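Side-chain contacts in putative O-GlcNAcase nagJ (Clostridium perfringens, PDB 6PV5), which probably removes N-acetylglucosamine from glycoconjugates as a family 84 glycoside hydrolase, this chain holding the catalytic barrel with the domains flanking it: residues E232-P237 against F281-N286; I301-I306 against A315-R320; L335-V340 against K358-T363. All coordinates share one frame; numbering follows the deposited sequence.

Contact 1: residues E232-P237 against F281-N286; sequences EKWREP and FKALIN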
ATOM      1  N   GLU A 232      21.015  11.001 -11.933  1.00 53.58           N
ATOM      2  CA  GLU A 232      21.888  11.753 -12.828  1.00 53.93           C
ATOM      3  C   GLU A 232      23.214  12.036 -12.123  1.00 53.05           C
ATOM      4  O   GLU A 232      24.281  11.905 -12.719  1.00 56.71           O
ATOM      5  CB  GLU A 232      21.278  13.090 -13.250  1.00 58.36           C
ATOM      6  CG  GLU A 232      20.449  13.022 -14.520  1.00 70.26           C
ATOM      7  CD  GLU A 232      18.949  12.879 -14.300  1.00 72.86           C
ATOM      8  OE1 GLU A 232      18.538  12.477 -13.182  1.00 61.54           O
ATOM      9  OE2 GLU A 232      18.192  13.173 -15.250  1.00 81.21           O
ATOM     10  N   LYS A 233      23.124  12.422 -10.848  1.00 48.33           N
ATOM     11  CA  LYS A 233      24.295  12.725 -10.046  1.00 50.42           C
ATOM     12  C   LYS A 233      24.505  11.646  -8.986  1.00 44.24           C
ATOM     13  O   LYS A 233      24.747  11.974  -7.828  1.00 38.92           O
ATOM     14  CB  LYS A 233      24.050  14.036  -9.293  1.00 53.37           C
ATOM     15  CG  LYS A 233      23.823  15.276 -10.147  1.00 60.65           C
ATOM     16  CD  LYS A 233      23.754  16.537  -9.299  1.00 61.43           C
ATOM     17  CE  LYS A 233      23.194  17.730 -10.043  1.00 63.44           C
ATOM     18  NZ  LYS A 233      24.134  18.253 -11.062  1.00 57.55           N
ATOM     19  N   TRP A 234      24.396  10.361  -9.360  1.00 44.84           N
ATOM     20  CA  TRP A 234      24.503   9.290  -8.370  1.00 42.71           C
ATOM     21  C   TRP A 234      25.875   9.263  -7.697  1.00 40.67           C
ATOM     22  O   TRP A 234      25.985   8.812  -6.563  1.00 43.18           O
ATOM     23  CB  TRP A 234      24.186   7.915  -8.961  1.00 36.02           C
ATOM     24  CG  TRP A 234      25.114   7.498 -10.054  1.00 36.11           C
ATOM     25  CD1 TRP A 234      24.989   7.792 -11.378  1.00 36.47           C
ATOM     26  CD2 TRP A 234      26.311   6.704  -9.930  1.00 36.32           C
ATOM     27  NE1 TRP A 234      26.008   7.220 -12.091  1.00 39.67           N
ATOM     28  CE2 TRP A 234      26.835   6.542 -11.228  1.00 36.12           C
ATOM     29  CE3 TRP A 234      26.988   6.116  -8.854  1.00 41.15           C
ATOM     30  CZ2 TRP A 234      28.005   5.827 -11.482  1.00 38.93           C
ATOM     31  CZ3 TRP A 234      28.135   5.389  -9.107  1.00 43.22           C
ATOM     32  CH2 TRP A 234      28.640   5.256 -10.403  1.00 39.00           C
ATOM     33  N   ARG A 235      26.911   9.712  -8.409  1.00 43.46           N
ATOM     34  CA  ARG A 235      28.256   9.715  -7.851  1.00 48.06           C
ATOM     35  C   ARG A 235      28.387  10.741  -6.724  1.00 50.95           C
ATOM     36  O   ARG A 235      29.176  10.539  -5.804  1.00 50.89           O
ATOM     37  CB  ARG A 235      29.284   9.995  -8.946  1.00 43.01           C
ATOM     38  CG  ARG A 235      29.412   8.873  -9.962  1.00 41.95           C
ATOM     39  CD  ARG A 235      30.069   9.482 -11.177  1.00 42.35           C
ATOM     40  NE  ARG A 235      30.220   8.551 -12.288  1.00 46.46           N
ATOM     41  CZ  ARG A 235      29.347   8.408 -13.280  1.00 49.83           C
ATOM     42  NH1 ARG A 235      28.240   9.133 -13.307  1.00 50.24           N
ATOM     43  NH2 ARG A 235      29.588   7.542 -14.248  1.00 47.70           N
ATOM     44  N   GLU A 236      27.589  11.820  -6.784  1.00 51.42           N
ATOM     45  CA  GLU A 236      27.792  12.980  -5.930  1.00 50.28           C
ATOM     46  C   GLU A 236      27.079  12.800  -4.593  1.00 53.35           C
ATOM     47  O   GLU A 236      25.927  12.381  -4.539  1.00 56.43           O
ATOM     48  CB  GLU A 236      27.361  14.266  -6.636  1.00 51.87           C
ATOM     49  CG  GLU A 236      27.954  14.432  -8.025  1.00 53.68           C
ATOM     50  CD  GLU A 236      27.610  15.740  -8.731  1.00 62.57           C
ATOM     51  OE1 GLU A 236      27.196  16.714  -8.034  1.00 66.42           O
ATOM     52  OE2 GLU A 236      27.743  15.789  -9.981  1.00 56.08           O
ATOM     53  N   PRO A 237      27.747  13.108  -3.460  1.00 56.14           N
ATOM     54  CA  PRO A 237      27.094  13.055  -2.149  1.00 60.39           C
ATOM     55  C   PRO A 237      26.009  14.126  -2.041  1.00 58.44           C
ATOM     56  O   PRO A 237      25.967  15.043  -2.862  1.00 56.25           O
ATOM     57  CB  PRO A 237      28.253  13.334  -1.178  1.00 63.45           C
ATOM     58  CG  PRO A 237      29.264  14.103  -2.001  1.00 59.31           C
ATOM     59  CD  PRO A 237      29.164  13.493  -3.383  1.00 59.96           C
ATOM     60  N   PHE A 281      33.107   2.275  -9.851  1.00 47.98           N
ATOM     61  CA  PHE A 281      32.873   1.429  -8.689  1.00 44.04           C
ATOM     62  C   PHE A 281      33.276   2.122  -7.385  1.00 45.71           C
ATOM     63  O   PHE A 281      32.624   1.933  -6.352  1.00 46.99           O
ATOM     64  CB  PHE A 281      33.485   0.026  -8.839  1.00 45.42           C
ATOM     65  CG  PHE A 281      32.951  -0.901  -7.777  1.00 42.08           C
ATOM     66  CD1 PHE A 281      33.550  -0.970  -6.531  1.00 41.30           C
ATOM     67  CD2 PHE A 281      31.776  -1.612  -7.984  1.00 43.65           C
ATOM     68  CE1 PHE A 281      33.016  -1.764  -5.525  1.00 45.38           C
ATOM     69  CE2 PHE A 281      31.237  -2.401  -6.978  1.00 39.20           C
ATOM     70  CZ  PHE A 281      31.848  -2.463  -5.746  1.00 45.03           C
ATOM     71  N   LYS A 282      34.378   2.890  -7.408  1.00 49.62           N
ATOM     72  CA  LYS A 282      34.832   3.593  -6.208  1.00 48.08           C
ATOM     73  C   LYS A 282      33.836   4.700  -5.858  1.00 43.42           C
ATOM     74  O   LYS A 282      33.457   4.873  -4.696  1.00 45.76           O
ATOM     75  CB  LYS A 282      36.267   4.111  -6.388  1.00 50.32           C
ATOM     76  N   ALA A 283      33.386   5.421  -6.893  1.00 44.22           N
ATOM     77  CA  ALA A 283      32.318   6.404  -6.764  1.00 45.52           C
ATOM     78  C   ALA A 283      31.126   5.794  -6.021  1.00 47.10           C
ATOM     79  O   ALA A 283      30.644   6.375  -5.044  1.00 46.62           O
ATOM     80  CB  ALA A 283      31.940   6.923  -8.130  1.00 42.62           C
ATOM     81  N   LEU A 284      30.714   4.587  -6.450  1.00 42.98           N
ATOM     82  CA  LEU A 284      29.553   3.906  -5.898  1.00 44.67           C
ATOM     83  C   LEU A 284      29.777   3.608  -4.421  1.00 45.67           C
ATOM     84  O   LEU A 284      28.907   3.882  -3.584  1.00 46.53           O
ATOM     85  CB  LEU A 284      29.275   2.630  -6.703  1.00 45.80           C
ATOM     86  CG  LEU A 284      28.138   1.726  -6.211  1.00 48.58           C
ATOM     87  CD1 LEU A 284      26.810   2.476  -6.133  1.00 45.62           C
ATOM     88  CD2 LEU A 284      28.001   0.515  -7.129  1.00 45.25           C
ATOM     89  N   ILE A 285      30.961   3.066  -4.105  1.00 45.68           N
ATOM     90  CA  ILE A 285      31.278   2.746  -2.722  1.00 43.05           C
ATOM     91  C   ILE A 285      31.215   4.028  -1.895  1.00 38.72           C
ATOM     92  O   ILE A 285      30.638   4.039  -0.809  1.00 37.89           O
ATOM     93  CB  ILE A 285      32.661   2.062  -2.640  1.00 47.94           C
ATOM     94  CG1 ILE A 285      32.595   0.635  -3.191  1.00 45.99           C
ATOM     95  CG2 ILE A 285      33.230   2.115  -1.218  1.00 42.40           C
ATOM     96  CD1 ILE A 285      31.819  -0.331  -2.312  1.00 46.44           C
ATOM     97  N   ASN A 286      31.835   5.093  -2.414  1.00 40.45           N
ATOM     98  CA  ASN A 286      31.879   6.363  -1.697  1.00 48.68           C
ATOM     99  C   ASN A 286      30.463   6.850  -1.389  1.00 43.62           C
ATOM    100  O   ASN A 286      30.119   7.049  -0.222  1.00 45.02           O
ATOM    101  CB  ASN A 286      32.691   7.437  -2.428  1.00 48.73           C
ATOM    102  CG  ASN A 286      32.875   8.701  -1.605  1.00 58.78           C
ATOM    103  OD1 ASN A 286      33.179   8.650  -0.407  1.00 57.01           O
ATOM    104  ND2 ASN A 286      32.698   9.851  -2.238  1.00 55.92           N
TER
HETATM  105  O   HOH W   1      31.070   8.993  -4.826  1.00 49.61           O

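Contact 2: residues I301-I306 against A315-R320; sequences ILWDDI and AEVLNR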
ATOM      1  N   ILE A 301      20.128  -1.055  -5.764  0.66 31.67           N
ATOM      2  CA  ILE A 301      20.676  -0.588  -7.021  0.66 33.19           C
ATOM      3  C   ILE A 301      19.734  -1.063  -8.125  0.66 36.95           C
ATOM      4  O   ILE A 301      19.480  -2.262  -8.250  0.66 37.53           O
ATOM      5  CB  ILE A 301      22.118  -1.099  -7.234  0.66 34.16           C
ATOM      6  CG1 ILE A 301      23.024  -0.808  -6.034  0.66 34.25           C
ATOM      7  CG2 ILE A 301      22.686  -0.540  -8.528  0.66 32.25           C
ATOM      8  CD1 ILE A 301      24.453  -1.278  -6.214  0.66 34.51           C
ATOM      9  N   LEU A 302      19.248  -0.110  -8.924  1.00 36.67           N
ATOM     10  CA  LEU A 302      18.188  -0.358  -9.896  1.00 38.52           C
ATOM     11  C   LEU A 302      18.782  -0.346 -11.301  1.00 38.66           C
ATOM     12  O   LEU A 302      19.581   0.533 -11.604  1.00 40.48           O
ATOM     13  CB  LEU A 302      17.170   0.780  -9.731  1.00 34.18           C
ATOM     14  CG  LEU A 302      16.008   0.590  -8.745  1.00 39.20           C
ATOM     15  CD1 LEU A 302      16.321  -0.229  -7.501  1.00 34.47           C
ATOM     16  CD2 LEU A 302      15.340   1.905  -8.371  1.00 38.09           C
ATOM     17  N   TRP A 303      18.387  -1.307 -12.160  1.00 37.67           N
ATOM     18  CA  TRP A 303      18.706  -1.213 -13.584  1.00 36.67           C
ATOM     19  C   TRP A 303      17.453  -1.051 -14.448  1.00 37.47           C
ATOM     20  O   TRP A 303      17.508  -1.241 -15.657  1.00 37.85           O
ATOM     21  CB  TRP A 303      19.533  -2.417 -14.055  1.00 36.13           C
ATOM     22  CG  TRP A 303      20.705  -2.728 -13.172  1.00 37.24           C
ATOM     23  CD1 TRP A 303      20.751  -3.655 -12.170  1.00 35.61           C
ATOM     24  CD2 TRP A 303      21.986  -2.075 -13.181  1.00 36.00           C
ATOM     25  NE1 TRP A 303      21.980  -3.639 -11.569  1.00 37.72           N
ATOM     26  CE2 TRP A 303      22.764  -2.689 -12.174  1.00 37.67           C
ATOM     27  CE3 TRP A 303      22.564  -1.060 -13.957  1.00 37.76           C
ATOM     28  CZ2 TRP A 303      24.084  -2.312 -11.921  1.00 33.74           C
ATOM     29  CZ3 TRP A 303      23.865  -0.674 -13.698  1.00 37.09           C
ATOM     30  CH2 TRP A 303      24.606  -1.298 -12.692  1.00 35.97           C
ATOM     31  N   ASP A 304      16.308  -0.744 -13.839  1.00 41.31           N
ATOM     32  CA  ASP A 304      15.089  -0.618 -14.625  1.00 47.08           C
ATOM     33  C   ASP A 304      15.216   0.571 -15.572  1.00 55.71           C
ATOM     34  O   ASP A 304      15.727   1.627 -15.201  1.00 58.95           O
ATOM     35  CB  ASP A 304      13.832  -0.485 -13.759  1.00 44.17           C
ATOM     36  CG  ASP A 304      13.804   0.751 -12.872  1.00 49.75           C
ATOM     37  OD1 ASP A 304      14.770   0.954 -12.115  1.00 46.39           O
ATOM     38  OD2 ASP A 304      12.807   1.498 -12.932  1.00 51.78           O
ATOM     39  N   ASP A 305      14.739   0.380 -16.805  1.00 58.49           N
ATOM     40  CA  ASP A 305      14.596   1.486 -17.737  1.00 67.31           C
ATOM     41  C   ASP A 305      15.949   2.173 -17.983  1.00 59.39           C
ATOM     42  O   ASP A 305      16.090   3.363 -17.720  1.00 49.50           O
ATOM     43  CB  ASP A 305      13.499   2.468 -17.280  1.00 71.69           C
ATOM     44  CG  ASP A 305      12.129   1.869 -16.973  1.00 83.03           C
ATOM     45  OD1 ASP A 305      11.558   1.151 -17.846  1.00 74.65           O
ATOM     46  OD2 ASP A 305      11.613   2.160 -15.867  1.00 88.85           O
ATOM     47  N   ILE A 306      16.928   1.413 -18.501  1.00 54.72           N
ATOM     48  CA  ILE A 306      18.157   1.969 -19.046  1.00 55.88           C
ATOM     49  C   ILE A 306      18.499   1.301 -20.379  1.00 61.59           C
ATOM     50  O   ILE A 306      17.710   0.522 -20.927  1.00 54.02           O
ATOM     51  CB  ILE A 306      19.333   1.850 -18.059  1.00 57.87           C
ATOM     52  CG1 ILE A 306      19.569   0.398 -17.630  1.00 52.21           C
ATOM     53  CG2 ILE A 306      19.144   2.793 -16.879  1.00 54.89           C
ATOM     54  CD1 ILE A 306      20.999   0.076 -17.278  1.00 53.50           C
ATOM     55  N   ALA A 315      25.193  -7.742 -12.866  1.00 35.61           N
ATOM     56  CA  ALA A 315      25.150  -8.639 -11.728  1.00 34.32           C
ATOM     57  C   ALA A 315      26.483  -8.576 -10.984  1.00 35.20           C
ATOM     58  O   ALA A 315      26.509  -8.628  -9.751  1.00 36.53           O
ATOM     59  CB  ALA A 315      24.825 -10.038 -12.180  1.00 31.83           C
ATOM     60  N   GLU A 316      27.576  -8.448 -11.742  1.00 34.74           N
ATOM     61  CA  GLU A 316      28.897  -8.400 -11.126  1.00 42.98           C
ATOM     62  C   GLU A 316      29.061  -7.152 -10.259  1.00 39.34           C
ATOM     63  O   GLU A 316      29.536  -7.267  -9.128  1.00 41.59           O
ATOM     64  CB  GLU A 316      30.016  -8.586 -12.154  1.00 44.17           C
ATOM     65  CG  GLU A 316      30.141 -10.035 -12.582  1.00 51.80           C
ATOM     66  CD  GLU A 316      31.172 -10.286 -13.666  1.00 66.43           C
ATOM     67  OE1 GLU A 316      31.746  -9.290 -14.182  1.00 68.96           O
ATOM     68  OE2 GLU A 316      31.405 -11.482 -13.990  1.00 70.61           O
ATOM     69  N   VAL A 317      28.639  -5.983 -10.778  1.00 40.79           N
ATOM     70  CA  VAL A 317      28.645  -4.743 -10.008  1.00 39.76           C
ATOM     71  C   VAL A 317      27.891  -4.974  -8.705  1.00 38.61           C
ATOM     72  O   VAL A 317      28.385  -4.599  -7.647  1.00 40.09           O
ATOM     73  CB  VAL A 317      28.081  -3.541 -10.796  1.00 45.06           C
ATOM     74  CG1 VAL A 317      27.585  -2.424  -9.884  1.00 43.67           C
ATOM     75  CG2 VAL A 317      29.077  -3.013 -11.817  1.00 40.30           C
ATOM     76  N   LEU A 318      26.734  -5.653  -8.792  1.00 33.89           N
ATOM     77  CA  LEU A 318      25.907  -5.935  -7.625  1.00 34.97           C
ATOM     78  C   LEU A 318      26.604  -6.884  -6.644  1.00 34.76           C
ATOM     79  O   LEU A 318      26.473  -6.716  -5.430  1.00 35.76           O
ATOM     80  CB  LEU A 318      24.555  -6.533  -8.053  1.00 33.60           C
ATOM     81  CG  LEU A 318      23.551  -5.604  -8.755  1.00 38.75           C
ATOM     82  CD1 LEU A 318      22.297  -6.382  -9.147  1.00 34.36           C
ATOM     83  CD2 LEU A 318      23.145  -4.434  -7.860  1.00 32.95           C
ATOM     84  N   ASN A 319      27.248  -7.943  -7.156  1.00 34.23           N
ATOM     85  CA  ASN A 319      27.892  -8.935  -6.286  1.00 37.93           C
ATOM     86  C   ASN A 319      29.081  -8.304  -5.550  1.00 31.46           C
ATOM     87  O   ASN A 319      29.249  -8.502  -4.351  1.00 35.05           O
ATOM     88  CB  ASN A 319      28.411 -10.163  -7.050  1.00 36.35           C
ATOM     89  CG  ASN A 319      27.349 -10.975  -7.769  1.00 36.10           C
ATOM     90  OD1 ASN A 319      26.193 -11.055  -7.349  1.00 42.20           O
ATOM     91  ND2 ASN A 319      27.747 -11.611  -8.855  1.00 37.74           N
ATOM     92  N   ARG A 320      29.861  -7.499  -6.270  1.00 32.33           N
ATOM     93  CA  ARG A 320      30.978  -6.778  -5.685  1.00 34.88           C
ATOM     94  C   ARG A 320      30.487  -5.826  -4.598  1.00 40.19           C
ATOM     95  O   ARG A 320      31.058  -5.805  -3.506  1.00 38.97           O
ATOM     96  CB  ARG A 320      31.766  -6.046  -6.768  1.00 36.48           C
ATOM     97  CG  ARG A 320      33.225  -5.806  -6.393  1.00 37.74           C
ATOM     98  CD  ARG A 320      33.914  -4.965  -7.448  1.00 39.62           C
ATOM     99  NE  ARG A 320      35.072  -4.279  -6.890  1.00 41.81           N
ATOM    100  CZ  ARG A 320      35.863  -3.479  -7.588  1.00 43.64           C
ATOM    101  NH1 ARG A 320      35.632  -3.276  -8.871  1.00 44.02           N
ATOM    102  NH2 ARG A 320      36.887  -2.877  -7.008  1.00 48.21           N
TER

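Contact 3: residues L335-V340 against K358-T363; sequences LITVPV and KEFAET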
ATOM      1  N   LEU A 335      21.044  -6.281  -0.029  1.00 28.82           N
ATOM      2  CA  LEU A 335      20.921  -5.396  -1.170  1.00 32.77           C
ATOM      3  C   LEU A 335      19.650  -5.769  -1.936  1.00 36.57           C
ATOM      4  O   LEU A 335      19.224  -6.925  -1.907  1.00 31.12           O
ATOM      5  CB  LEU A 335      22.140  -5.605  -2.067  1.00 31.53           C
ATOM      6  CG  LEU A 335      22.198  -4.769  -3.347  1.00 34.30           C
ATOM      7  CD1 LEU A 335      22.310  -3.286  -3.029  1.00 33.43           C
ATOM      8  CD2 LEU A 335      23.368  -5.189  -4.221  1.00 34.24           C
ATOM      9  N   ILE A 336      19.059  -4.771  -2.606  1.00 35.78           N
ATOM     10  CA  ILE A 336      17.842  -4.953  -3.384  1.00 34.52           C
ATOM     11  C   ILE A 336      18.142  -4.488  -4.797  1.00 31.53           C
ATOM     12  O   ILE A 336      18.865  -3.510  -4.972  1.00 31.90           O
ATOM     13  CB  ILE A 336      16.702  -4.121  -2.768  1.00 38.08           C
ATOM     14  CG1 ILE A 336      16.273  -4.680  -1.410  1.00 36.03           C
ATOM     15  CG2 ILE A 336      15.536  -3.987  -3.744  1.00 36.57           C
ATOM     16  CD1 ILE A 336      15.308  -3.778  -0.655  1.00 42.12           C
ATOM     17  N   THR A 337      17.624  -5.212  -5.796  1.00 27.69           N
ATOM     18  CA  THR A 337      17.839  -4.775  -7.168  1.00 27.33           C
ATOM     19  C   THR A 337      16.562  -4.941  -7.993  1.00 26.72           C
ATOM     20  O   THR A 337      15.608  -5.587  -7.558  1.00 27.60           O
ATOM     21  CB  THR A 337      19.029  -5.508  -7.811  1.00 24.58           C
ATOM     22  OG1 THR A 337      19.371  -4.835  -9.020  1.00 27.17           O
ATOM     23  CG2 THR A 337      18.756  -6.960  -8.131  1.00 24.92           C
ATOM     24  N   VAL A 338      16.575  -4.360  -9.197  1.00 28.58           N
ATOM     25  CA  VAL A 338      15.552  -4.616 -10.199  1.00 31.28           C
ATOM     26  C   VAL A 338      16.250  -4.742 -11.547  1.00 28.80           C
ATOM     27  O   VAL A 338      17.049  -3.888 -11.926  1.00 31.36           O
ATOM     28  CB  VAL A 338      14.417  -3.555 -10.223  1.00 33.02           C
ATOM     29  CG1 VAL A 338      14.939  -2.174 -10.560  1.00 29.99           C
ATOM     30  CG2 VAL A 338      13.329  -3.920 -11.229  1.00 31.25           C
ATOM     31  N   PRO A 339      15.955  -5.813 -12.316  1.00 27.86           N
ATOM     32  CA  PRO A 339      16.631  -6.063 -13.585  1.00 29.34           C
ATOM     33  C   PRO A 339      16.129  -5.155 -14.706  1.00 32.69           C
ATOM     34  O   PRO A 339      15.118  -4.467 -14.550  1.00 33.52           O
ATOM     35  CB  PRO A 339      16.309  -7.528 -13.920  1.00 29.13           C
ATOM     36  CG  PRO A 339      15.414  -8.038 -12.809  1.00 26.81           C
ATOM     37  CD  PRO A 339      14.999  -6.862 -11.960  1.00 27.01           C
ATOM     38  N   VAL A 340      16.841  -5.191 -15.840  1.00 29.13           N
ATOM     39  CA  VAL A 340      16.391  -4.564 -17.068  1.00 34.04           C
ATOM     40  C   VAL A 340      15.095  -5.246 -17.526  1.00 34.53           C
ATOM     41  O   VAL A 340      14.145  -4.558 -17.881  1.00 34.59           O
ATOM     42  CB  VAL A 340      17.486  -4.596 -18.155  1.00 34.39           C
ATOM     43  CG1 VAL A 340      16.955  -4.188 -19.521  1.00 37.11           C
ATOM     44  CG2 VAL A 340      18.694  -3.750 -17.780  1.00 34.40           C
ATOM     45  N   LYS A 358      19.058 -14.748 -18.304  1.00 34.58           N
ATOM     46  CA  LYS A 358      19.854 -15.941 -18.084  1.00 43.10           C
ATOM     47  C   LYS A 358      21.165 -15.536 -17.404  1.00 35.45           C
ATOM     48  O   LYS A 358      21.493 -16.036 -16.347  1.00 36.70           O
ATOM     49  CB  LYS A 358      20.073 -16.674 -19.410  1.00 45.01           C
ATOM     50  CG  LYS A 358      20.996 -17.879 -19.349  1.00 51.04           C
ATOM     51  CD  LYS A 358      21.121 -18.598 -20.678  1.00 54.46           C
ATOM     52  CE  LYS A 358      22.053 -19.790 -20.607  1.00 62.89           C
ATOM     53  NZ  LYS A 358      21.721 -20.667 -19.456  1.00 59.08           N
ATOM     54  N   GLU A 359      21.861 -14.579 -18.003  1.00 36.84           N
ATOM     55  CA  GLU A 359      23.148 -14.108 -17.526  1.00 40.28           C
ATOM     56  C   GLU A 359      23.002 -13.366 -16.201  1.00 43.02           C
ATOM     57  O   GLU A 359      23.784 -13.603 -15.280  1.00 42.44           O
ATOM     58  CB  GLU A 359      23.785 -13.246 -18.613  1.00 44.26           C
ATOM     59  CG  GLU A 359      23.969 -14.025 -19.900  1.00 44.89           C
ATOM     60  CD  GLU A 359      24.832 -13.339 -20.936  1.00 55.69           C
ATOM     61  OE1 GLU A 359      25.089 -12.124 -20.774  1.00 57.74           O
ATOM     62  OE2 GLU A 359      25.242 -14.029 -21.907  1.00 64.09           O
ATOM     63  N   PHE A 360      21.992 -12.485 -16.101  1.00 38.06           N
ATOM     64  CA  PHE A 360      21.782 -11.740 -14.870  1.00 33.87           C
ATOM     65  C   PHE A 360      21.499 -12.701 -13.714  1.00 34.76           C
ATOM     66  O   PHE A 360      22.142 -12.606 -12.663  1.00 34.79           O
ATOM     67  CB  PHE A 360      20.743 -10.619 -15.041  1.00 32.47           C
ATOM     68  CG  PHE A 360      20.590  -9.700 -13.851  1.00 33.26           C
ATOM     69  CD1 PHE A 360      21.471  -8.646 -13.638  1.00 34.70           C
ATOM     70  CD2 PHE A 360      19.564  -9.888 -12.927  1.00 33.75           C
ATOM     71  CE1 PHE A 360      21.318  -7.810 -12.535  1.00 33.22           C
ATOM     72  CE2 PHE A 360      19.404  -9.043 -11.835  1.00 32.58           C
ATOM     73  CZ  PHE A 360      20.281  -7.995 -11.646  1.00 31.54           C
ATOM     74  N   ALA A 361      20.544 -13.625 -13.906  1.00 31.34           N
ATOM     75  CA  ALA A 361      20.111 -14.499 -12.826  1.00 32.74           C
ATOM     76  C   ALA A 361      21.209 -15.498 -12.431  1.00 36.87           C
ATOM     77  O   ALA A 361      21.380 -15.800 -11.252  1.00 39.17           O
ATOM     78  CB  ALA A 361      18.838 -15.217 -13.211  1.00 31.16           C
ATOM     79  N   GLU A 362      21.923 -16.033 -13.422  1.00 34.86           N
ATOM     80  CA  GLU A 362      22.943 -17.044 -13.180  1.00 38.47           C
ATOM     81  C   GLU A 362      24.108 -16.428 -12.412  1.00 37.51           C
ATOM     82  O   GLU A 362      24.639 -17.065 -11.517  1.00 45.48           O
ATOM     83  CB  GLU A 362      23.436 -17.639 -14.501  1.00 34.60           C
ATOM     84  N   THR A 363      24.474 -15.179 -12.742  1.00 39.94           N
ATOM     85  CA  THR A 363      25.594 -14.507 -12.100  1.00 39.02           C
ATOM     86  C   THR A 363      25.272 -14.014 -10.688  1.00 40.44           C
ATOM     87  O   THR A 363      26.163 -13.978  -9.850  1.00 39.71           O
ATOM     88  CB  THR A 363      26.082 -13.327 -12.943  1.00 41.49           C
ATOM     89  OG1 THR A 363      26.233 -13.844 -14.255  1.00 37.83           O
ATOM     90  CG2 THR A 363      27.383 -12.721 -12.471  1.00 41.52           C
TER

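Contact 1: residues E232-P237 against F281-N286
Arg235 and Trp234 meet one side of helix 274-294 through Ala283 and Leu284. The aliphatic root of Arg235 rests on the alanine methyl, with Arg235 CG 3.7 Å from Ala283 CB. Trp234 arrives edge-on: its CZ3 corner lies 3.8 Å from Leu284 CB, and Leu284 N and CA sit near the plane of the indole. No direct hydrogen bond spans the two segments. A water joins them, donating to Arg235 O at 2.6 Å and to Ala283 O at 2.7 Å, while it accepts a longer bond from Asn286 ND2 at 3.2 Å.

Behind this first shell the two large side chains of the loop lie against each other. With CG between the backbone N and the carbonyl carbon (chi1 62°), the indole is turned so that one face receives Arg235 CG near its rim. The extended arginine chain carries its guanidinium over the CZ2 edge of the same face, the two planes inclined rather than parallel, with Trp234 CZ2 3.4 Å from the guanidinium plane and over its centre. Trp234 NE1 and Arg235 NH1 are both donors, and Asp269 serves them together, one carboxylate oxygen each. Asp280, ahead of 281-286 on the same helix, makes a salt bridge with Arg235 NE. A type I turn from Lys233 to Glu236, closed by Glu236 N to Lys233 O at 3.0 Å, sets the backbone from which both side chains leave.

The flanking carboxylates thus probably stabilise the arginine's positive charge while fixing the rotation of guanidinium and indole, so that orientation rests on polar anchors around a modest hydrophobic patch.

Contact 2: residues I301-I306 against A315-R320
Leu318 divides its two methyls between Ile301 and Trp303, and all the contacts across these segments are van der Waals. On the aliphatic side, Leu318 CD2 presses on the branch point of the isoleucine, 3.5 Å from Ile301 CB; the two side chains run past each other in opposite senses. Leucine CG stands anti to its carbonyl carbon (chi1 -71°), which sends CD2 to Ile301 and CD1 to the edge of the indole.

Ile301 belongs to strand 298-302 and Trp303 to the chain that follows; strand 298-302, helix 311-326 and strand 336-338 make up one beta-alpha-beta unit of the parallel eight-stranded (beta/alpha)8 barrel. Beyond the strand the chain reaches Asp305, the predicted proton donor, whose OD1 is hydrogen-bonded to Tyr342 OH.

The aromatic contacts are made at the indole rim. Leu318 CD1 meets Trp303 NE1 at 3.7 Å near the ring plane, and this buried N-H has no hydrogen-bonding partner in the model. Farther round the edge Val317 CG1 approaches Trp303 CZ2 at 4.1 Å.

Contact 3: residues L335-V340 against K358-T363
This is a small, buried apolar contact between a barrel strand and the helix on its outer side, in which a single ring, Phe360 of helix 355-363, reaches Thr337 of strand 336-338 and Pro339. The phenyl tip points at the methyl of Thr337: Phe360 CZ is 4.0 Å from Thr337 CG2, which lies at the ring edge and close to its plane. The two side chains approach from opposite directions. Along the next side of the ring, Phe360 CE2 comes within 4.0 Å of Pro339 CB, an oblique touch. Phe360 has CG anti to the backbone N (chi1 -173°), which extends the ring from the helix toward Thr337 and Pro339.

The two branches of Thr337 serve different partners. Its methyl faces the phenylalanine, while OG1 is hydrogen-bonded to Ile301 O on the adjacent strand. On the helix, Glu359 O is gripped twice, by Thr363 N at 3.1 Å and by Thr363 OG1 at 2.7 Å, the hydroxyl tilted 22° from the carbonyl plane; this ties the threonine side chain back to its own last turn.

Around the contact, Leu318 of helix 311-326 touches both Thr337 and Phe360, and Tyr395 of helix 385-395 touches Pro339 and Phe360. Val370 of the following strand, 369-372, adjoins Thr337 and Pro339, placing the phenylalanine among two neighbouring helices and the strand layer.

Overall arrangement
From the N terminus the three contacts follow in series, each closing its loop before the next opens; none nest or cross. Contact 1 closes the longest, 43 intervening residues, fastening the loop after strand 219-222 to helix 274-294. That helix leads directly into strand 298-302, where contact 2 closes a short connection to helix 311-326. Contact 3 then spans 17 residues from strand 336-338 to helix 355-363. Contacts 1 and 2 touch where Leu284 packs on Val317 and the Phe281 ring meets Arg320 in a cation-pi contact. Contacts 2 and 3 lie on strands 298-302 and 336-338, neighbours in the barrel joined by Ile301 N to Ile336 O, and bind helices 311-326 and 355-363 to them.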